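Local coordinates for protein phosphoglycerate oxidoreductase (Rhizobium etli, PDB 4HY3) that probably reduces hydroxypyruvate or glyoxylate with NAD(P)H, as a member of the D-isomer specific 2-hydroxyacid dehydrogenase family, at residues F130-A135 and G188-R193; I179-F184 and F235-V240. All blocks are in the same frame, centred on the assembly; numbering follows the deposited sequence.

Contact 1: residues F130-A135 and G188-R193; sequences FAEPVA and GKALRR
The CB of A190 fits between the methyls of A131 and A135, one helical turn apart, lying 3.6 Å from CB of A135 and 3.8 Å from CB of A131. With side chains this small, the axes of the segments 131-135 and 188-193 come within 8.3 Å of each other, crossing at -53°. L191 borders this tight patch with its backbone: its N lies 3.8 Å from CB of A135. The second helix is the one that follows the first strand of the Rossmann-type nucleotide-binding domain, and G188 in its first turn fits the last glycine of a GxGxxG pattern; the first begins the long helix 131-147 that lies across it. Beyond the alanines, contact narrows to a single polar link at the partly exposed R193. The carboxylate of E132 reaches it because its chain, extended at first (chi1 -171°), bends at chi2. NH2 of R193 meets OE1 of E132 at 2.8 Å in a salt bridge, coming in nearly along the C-O axis, but the bond is bent (144° at the hydrogen) and OE1 is tilted out of the guanidinium plane. R199 of the second subunit brings another positive charge near this guanidinium, and E136 a negative one near E132. A leucine in place of R193 would probably leave the E132 carboxylate without this countercharge, close to the acidic E136.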
ATOM      1  N   PHE A 130      12.311 -18.494  -6.346  1.00 30.80           N
ATOM      2  CA  PHE A 130      11.384 -19.480  -5.838  1.00 29.58           C
ATOM      3  C   PHE A 130      10.500 -18.933  -4.750  1.00 32.00           C
ATOM      4  O   PHE A 130       9.672 -19.679  -4.231  1.00 33.21           O
ATOM      5  CB  PHE A 130      12.141 -20.665  -5.292  1.00 30.06           C
ATOM      6  CG  PHE A 130      12.858 -21.458  -6.341  1.00 32.35           C
ATOM      7  CD1 PHE A 130      12.164 -22.007  -7.423  1.00 32.16           C
ATOM      8  CD2 PHE A 130      14.219 -21.680  -6.240  1.00 33.65           C
ATOM      9  CE1 PHE A 130      12.816 -22.732  -8.391  1.00 31.70           C
ATOM     10  CE2 PHE A 130      14.877 -22.428  -7.193  1.00 35.35           C
ATOM     11  CZ  PHE A 130      14.168 -22.952  -8.273  1.00 34.36           C
ATOM     12  N   ALA A 131      10.673 -17.651  -4.394  1.00 30.68           N
ATOM     13  CA  ALA A 131       9.906 -17.042  -3.329  1.00 28.50           C
ATOM     14  C   ALA A 131       8.457 -16.881  -3.727  1.00 31.34           C
ATOM     15  O   ALA A 131       7.574 -17.431  -3.072  1.00 37.79           O
ATOM     16  CB  ALA A 131      10.492 -15.706  -2.931  1.00 28.14           C
ATOM     17  N   GLU A 132       8.193 -16.134  -4.789  1.00 31.60           N
ATOM     18  CA  GLU A 132       6.822 -15.784  -5.152  1.00 31.03           C
ATOM     19  C   GLU A 132       6.004 -17.070  -5.357  1.00 30.64           C
ATOM     20  O   GLU A 132       4.925 -17.218  -4.756  1.00 27.43           O
ATOM     21  CB  GLU A 132       6.802 -14.873  -6.386  1.00 33.90           C
ATOM     22  CG  GLU A 132       5.461 -14.283  -6.736  1.00 40.77           C
ATOM     23  CD  GLU A 132       4.852 -13.526  -5.571  1.00 49.86           C
ATOM     24  OE1 GLU A 132       5.496 -12.574  -5.068  1.00 57.87           O
ATOM     25  OE2 GLU A 132       3.723 -13.870  -5.151  1.00 49.57           O
ATOM     26  N   PRO A 133       6.517 -18.013  -6.190  1.00 29.97           N
ATOM     27  CA  PRO A 133       5.852 -19.315  -6.276  1.00 29.50           C
ATOM     28  C   PRO A 133       5.478 -19.877  -4.880  1.00 28.78           C
ATOM     29  O   PRO A 133       4.323 -20.184  -4.642  1.00 29.34           O
ATOM     30  CB  PRO A 133       6.900 -20.198  -6.969  1.00 28.98           C
ATOM     31  CG  PRO A 133       7.664 -19.248  -7.833  1.00 29.21           C
ATOM     32  CD  PRO A 133       7.667 -17.925  -7.117  1.00 28.78           C
ATOM     33  N   VAL A 134       6.429 -19.956  -3.963  1.00 28.07           N
ATOM     34  CA  VAL A 134       6.159 -20.530  -2.658  1.00 28.78           C
ATOM     35  C   VAL A 134       5.233 -19.700  -1.762  1.00 28.36           C
ATOM     36  O   VAL A 134       4.393 -20.255  -1.079  1.00 28.72           O
ATOM     37  CB  VAL A 134       7.454 -20.875  -1.938  1.00 29.47           C
ATOM     38  CG1 VAL A 134       7.145 -21.499  -0.591  1.00 29.82           C
ATOM     39  CG2 VAL A 134       8.250 -21.841  -2.798  1.00 29.84           C
ATOM     40  N   ALA A 135       5.369 -18.383  -1.767  1.00 28.46           N
ATOM     41  CA  ALA A 135       4.350 -17.546  -1.116  1.00 27.95           C
ATOM     42  C   ALA A 135       2.962 -17.901  -1.621  1.00 28.50           C
ATOM     43  O   ALA A 135       2.082 -18.212  -0.847  1.00 31.08           O
ATOM     44  CB  ALA A 135       4.630 -16.046  -1.295  1.00 25.04           C
ATOM     45  N   GLY A 188       9.952 -15.258   3.432  1.00 33.14           N
ATOM     46  CA  GLY A 188       9.356 -14.331   4.347  1.00 29.92           C
ATOM     47  C   GLY A 188       8.780 -13.118   3.668  1.00 28.33           C
ATOM     48  O   GLY A 188       7.598 -12.855   3.827  1.00 28.65           O
ATOM     49  N   LYS A 189       9.595 -12.377   2.917  1.00 29.15           N
ATOM     50  CA  LYS A 189       9.130 -11.107   2.309  1.00 30.05           C
ATOM     51  C   LYS A 189       8.028 -11.323   1.298  1.00 29.26           C
ATOM     52  O   LYS A 189       7.114 -10.499   1.203  1.00 29.31           O
ATOM     53  CB  LYS A 189      10.254 -10.340   1.636  1.00 32.23           C
ATOM     54  CG  LYS A 189      11.433 -10.036   2.538  1.00 39.64           C
ATOM     55  CD  LYS A 189      12.564  -9.347   1.780  1.00 45.31           C
ATOM     56  CE  LYS A 189      13.902  -9.558   2.495  1.00 52.25           C
ATOM     57  NZ  LYS A 189      15.055  -9.054   1.689  1.00 56.51           N
ATOM     58  N   ALA A 190       8.103 -12.429   0.552  1.00 28.19           N
ATOM     59  CA  ALA A 190       7.141 -12.666  -0.519  1.00 29.12           C
ATOM     60  C   ALA A 190       5.780 -12.859   0.118  1.00 30.48           C
ATOM     61  O   ALA A 190       4.746 -12.425  -0.423  1.00 33.60           O
ATOM     62  CB  ALA A 190       7.527 -13.878  -1.356  1.00 27.29           C
ATOM     63  N   LEU A 191       5.815 -13.488   1.291  1.00 29.64           N
ATOM     64  CA  LEU A 191       4.642 -13.837   2.053  1.00 28.78           C
ATOM     65  C   LEU A 191       4.056 -12.560   2.628  1.00 29.77           C
ATOM     66  O   LEU A 191       2.870 -12.259   2.447  1.00 29.62           O
ATOM     67  CB  LEU A 191       5.040 -14.813   3.131  1.00 27.53           C
ATOM     68  CG  LEU A 191       4.032 -15.700   3.847  1.00 29.27           C
ATOM     69  CD1 LEU A 191       2.736 -15.954   3.114  1.00 28.98           C
ATOM     70  CD2 LEU A 191       4.707 -17.031   4.111  1.00 31.01           C
ATOM     71  N   ARG A 192       4.897 -11.766   3.274  1.00 30.82           N
ATOM     72  CA  ARG A 192       4.435 -10.483   3.772  1.00 31.43           C
ATOM     73  C   ARG A 192       3.751  -9.723   2.653  1.00 31.16           C
ATOM     74  O   ARG A 192       2.793  -9.006   2.899  1.00 32.40           O
ATOM     75  CB  ARG A 192       5.573  -9.668   4.384  1.00 31.89           C
ATOM     76  CG  ARG A 192       5.232  -8.237   4.752  1.00 32.50           C
ATOM     77  CD  ARG A 192       3.944  -8.113   5.561  1.00 37.17           C
ATOM     78  NE  ARG A 192       3.658  -6.711   5.886  1.00 39.23           N
ATOM     79  CZ  ARG A 192       2.957  -5.867   5.137  1.00 41.29           C
ATOM     80  NH1 ARG A 192       2.407  -6.239   3.986  1.00 41.85           N
ATOM     81  NH2 ARG A 192       2.807  -4.625   5.552  1.00 43.93           N
ATOM     82  N   ARG A 193       4.218  -9.890   1.422  1.00 32.01           N
ATOM     83  CA  ARG A 193       3.613  -9.134   0.331  1.00 32.85           C
ATOM     84  C   ARG A 193       2.205  -9.637  -0.010  1.00 31.73           C
ATOM     85  O   ARG A 193       1.259  -8.855  -0.076  1.00 29.38           O
ATOM     86  CB  ARG A 193       4.504  -9.107  -0.898  1.00 32.14           C
ATOM     87  CG  ARG A 193       3.983  -8.162  -1.971  1.00 34.50           C
ATOM     88  CD  ARG A 193       5.067  -7.780  -2.973  1.00 36.99           C
ATOM     89  NE  ARG A 193       5.599  -8.976  -3.618  1.00 41.71           N
ATOM     90  CZ  ARG A 193       6.756  -9.563  -3.302  1.00 42.06           C
ATOM     91  NH1 ARG A 193       7.526  -9.038  -2.365  1.00 44.65           N
ATOM     92  NH2 ARG A 193       7.147 -10.676  -3.927  1.00 40.16           N
TER

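Contact 2: residues I179-F184 and F235-V240; sequences IGIVGF and FVVAAV
G180 and V182 bracket F235 of the neighbouring strand, bonding its N and its O along the same edge: N of F235 donates to O of G180 and O of F235 accepts from N of V182, each at 2.8 Å. Just past the last bridge pair of this parallel ladder, N of V237 still reaches O of V182, at 3.1 Å and 21° out of the carbonyl plane. On the face that carries I181 and F235, CG2 of I179 sits 3.8 Å from CE2 of F235. With chi1 at -61°, this methyl is anti to the backbone N of I179 and meets the ring at its edge, near its plane. Further along, CG2 of I181 fits against CB of V237, while on the other face the methyls of V182 and V236 touch more loosely, CG1 to CG1 at 4.3 Å. These are two adjacent strands in the middle of the seven-stranded parallel sheet of a Rossmann-type domain, where the chain leaves the first strand through a glycine-rich turn. G183, the first glycine of the probable GxGxxG motif, forms the hollow here: a CB on it would collide with N of A238, and its backbone angles (phi 98°) also call for glycine. Into that hollow project the methyl of A238, 4.2 Å from CA of G183, and more distantly CG1 of the poorly ordered V240. CG1 of V237 packs beside O of G183.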
ATOM      1  N   ILE A 179      -1.071 -13.794  12.410  1.00 37.61           N
ATOM      2  CA  ILE A 179      -0.089 -14.569  11.618  1.00 34.53           C
ATOM      3  C   ILE A 179       1.314 -14.561  12.175  1.00 31.94           C
ATOM      4  O   ILE A 179       1.877 -13.499  12.451  1.00 31.22           O
ATOM      5  CB  ILE A 179       0.028 -14.107  10.156  1.00 32.72           C
ATOM      6  CG1 ILE A 179      -1.306 -14.259   9.438  1.00 32.55           C
ATOM      7  CG2 ILE A 179       1.100 -14.924   9.446  1.00 31.75           C
ATOM      8  CD1 ILE A 179      -1.504 -13.272   8.311  1.00 32.69           C
ATOM      9  N   GLY A 180       1.881 -15.754  12.290  1.00 30.79           N
ATOM     10  CA  GLY A 180       3.280 -15.896  12.661  1.00 32.67           C
ATOM     11  C   GLY A 180       4.170 -16.622  11.669  1.00 35.37           C
ATOM     12  O   GLY A 180       3.833 -17.686  11.102  1.00 35.51           O
ATOM     13  N   ILE A 181       5.343 -16.050  11.471  1.00 36.40           N
ATOM     14  CA  ILE A 181       6.291 -16.612  10.531  1.00 37.17           C
ATOM     15  C   ILE A 181       7.572 -17.095  11.242  1.00 36.91           C
ATOM     16  O   ILE A 181       8.278 -16.304  11.894  1.00 36.31           O
ATOM     17  CB  ILE A 181       6.583 -15.594   9.421  1.00 34.52           C
ATOM     18  CG1 ILE A 181       5.263 -15.103   8.841  1.00 36.57           C
ATOM     19  CG2 ILE A 181       7.404 -16.234   8.322  1.00 33.89           C
ATOM     20  CD1 ILE A 181       5.413 -13.960   7.850  1.00 40.42           C
ATOM     21  N   VAL A 182       7.840 -18.396  11.136  1.00 34.70           N
ATOM     22  CA  VAL A 182       9.096 -18.985  11.638  1.00 36.30           C
ATOM     23  C   VAL A 182      10.187 -18.918  10.552  1.00 36.93           C
ATOM     24  O   VAL A 182      10.242 -19.743   9.624  1.00 37.35           O
ATOM     25  CB  VAL A 182       8.906 -20.442  12.131  1.00 35.05           C
ATOM     26  CG1 VAL A 182      10.242 -21.054  12.529  1.00 35.43           C
ATOM     27  CG2 VAL A 182       7.936 -20.504  13.299  1.00 33.19           C
ATOM     28  N   GLY A 183      11.062 -17.933  10.685  1.00 38.78           N
ATOM     29  CA  GLY A 183      12.029 -17.619   9.640  1.00 35.73           C
ATOM     30  C   GLY A 183      11.500 -16.470   8.817  1.00 33.80           C
ATOM     31  O   GLY A 183      10.334 -16.101   8.938  1.00 31.48           O
ATOM     32  N   PHE A 184      12.366 -15.898   7.985  1.00 34.15           N
ATOM     33  CA  PHE A 184      12.008 -14.742   7.180  1.00 34.16           C
ATOM     34  C   PHE A 184      13.205 -14.319   6.393  1.00 36.30           C
ATOM     35  O   PHE A 184      14.012 -13.516   6.885  1.00 44.50           O
ATOM     36  CB  PHE A 184      11.634 -13.562   8.082  1.00 32.21           C
ATOM     37  CG  PHE A 184      11.014 -12.397   7.356  1.00 28.75           C
ATOM     38  CD1 PHE A 184       9.619 -12.278   7.273  1.00 27.85           C
ATOM     39  CD2 PHE A 184      11.801 -11.406   6.800  1.00 26.99           C
ATOM     40  CE1 PHE A 184       9.017 -11.201   6.642  1.00 26.78           C
ATOM     41  CE2 PHE A 184      11.209 -10.324   6.157  1.00 29.38           C
ATOM     42  CZ  PHE A 184       9.810 -10.222   6.074  1.00 27.75           C
ATOM     43  N   PHE A 235       3.516 -20.045   9.627  1.00 32.51           N
ATOM     44  CA  PHE A 235       4.235 -20.499   8.445  1.00 31.76           C
ATOM     45  C   PHE A 235       5.710 -20.765   8.787  1.00 34.04           C
ATOM     46  O   PHE A 235       6.391 -19.870   9.302  1.00 36.46           O
ATOM     47  CB  PHE A 235       4.199 -19.407   7.357  1.00 31.30           C
ATOM     48  CG  PHE A 235       2.821 -19.083   6.828  1.00 29.81           C
ATOM     49  CD1 PHE A 235       2.321 -19.734   5.694  1.00 29.81           C
ATOM     50  CD2 PHE A 235       2.031 -18.111   7.443  1.00 29.06           C
ATOM     51  CE1 PHE A 235       1.059 -19.422   5.190  1.00 29.82           C
ATOM     52  CE2 PHE A 235       0.769 -17.805   6.953  1.00 29.41           C
ATOM     53  CZ  PHE A 235       0.277 -18.457   5.826  1.00 29.57           C
ATOM     54  N   VAL A 236       6.205 -21.971   8.495  1.00 35.16           N
ATOM     55  CA  VAL A 236       7.655 -22.275   8.513  1.00 36.52           C
ATOM     56  C   VAL A 236       8.293 -22.076   7.109  1.00 40.08           C
ATOM     57  O   VAL A 236       7.928 -22.735   6.120  1.00 38.94           O
ATOM     58  CB  VAL A 236       7.961 -23.708   8.989  1.00 36.01           C
ATOM     59  CG1 VAL A 236       9.437 -23.808   9.346  1.00 34.58           C
ATOM     60  CG2 VAL A 236       7.071 -24.118  10.166  1.00 35.72           C
ATOM     61  N   VAL A 237       9.297 -21.214   7.049  1.00 40.41           N
ATOM     62  CA  VAL A 237       9.618 -20.538   5.814  1.00 41.66           C
ATOM     63  C   VAL A 237      11.125 -20.485   5.489  1.00 48.38           C
ATOM     64  O   VAL A 237      11.520 -20.385   4.315  1.00 48.47           O
ATOM     65  CB  VAL A 237       8.923 -19.165   5.862  1.00 36.28           C
ATOM     66  CG1 VAL A 237       9.782 -18.035   5.364  1.00 36.87           C
ATOM     67  CG2 VAL A 237       7.634 -19.249   5.109  1.00 36.97           C
ATOM     68  N   ALA A 238      11.951 -20.582   6.532  1.00 56.70           N
ATOM     69  CA  ALA A 238      13.410 -20.664   6.413  1.00 62.22           C
ATOM     70  C   ALA A 238      13.960 -21.477   7.573  1.00 71.90           C
ATOM     71  O   ALA A 238      13.327 -21.563   8.634  1.00 72.33           O
ATOM     72  CB  ALA A 238      14.038 -19.281   6.400  1.00 59.48           C
ATOM     73  N   ALA A 239      15.129 -22.086   7.357  1.00 85.56           N
ATOM     74  CA  ALA A 239      15.900 -22.742   8.430  1.00 91.03           C
ATOM     75  C   ALA A 239      16.616 -21.661   9.249  1.00 93.87           C
ATOM     76  O   ALA A 239      16.833 -20.537   8.747  1.00 86.54           O
ATOM     77  CB  ALA A 239      16.900 -23.740   7.850  1.00 88.10           C
ATOM     78  N   VAL A 240      16.965 -21.976  10.502  1.00 90.10           N
ATOM     79  CA  VAL A 240      17.573 -20.962  11.382  1.00 82.73           C
ATOM     80  C   VAL A 240      18.610 -21.426  12.430  1.00 78.49           C
ATOM     81  O   VAL A 240      18.598 -20.873  13.534  1.00 76.97           O
ATOM     82  CB  VAL A 240      16.489 -20.086  12.092  1.00 84.27           C
ATOM     83  CG1 VAL A 240      15.935 -19.016  11.157  1.00 85.71           C
ATOM     84  CG2 VAL A 240      15.360 -20.935  12.674  1.00 84.94           C
TER

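How the contacts relate
Followed from the N terminus, the chain passes 130-135, 179-184, 188-193 and 235-240 in turn, so the two contacts cross: each closes a loop of about fifty residues, and the second opens before the first has closed. The crossing arises in one strand-turn-helix unit: strand 178-182 gives one half of contact 2 and the following helix 186-195 one half of contact 1. That helix covers one face of the parallel sheet, where L191 packs on V237 and F235, and K189 on F184. Helix 131-147 is thereby tied through helix 186-195 to the central strands, including strand 233-236, and the contact centres lie about 11 Å apart.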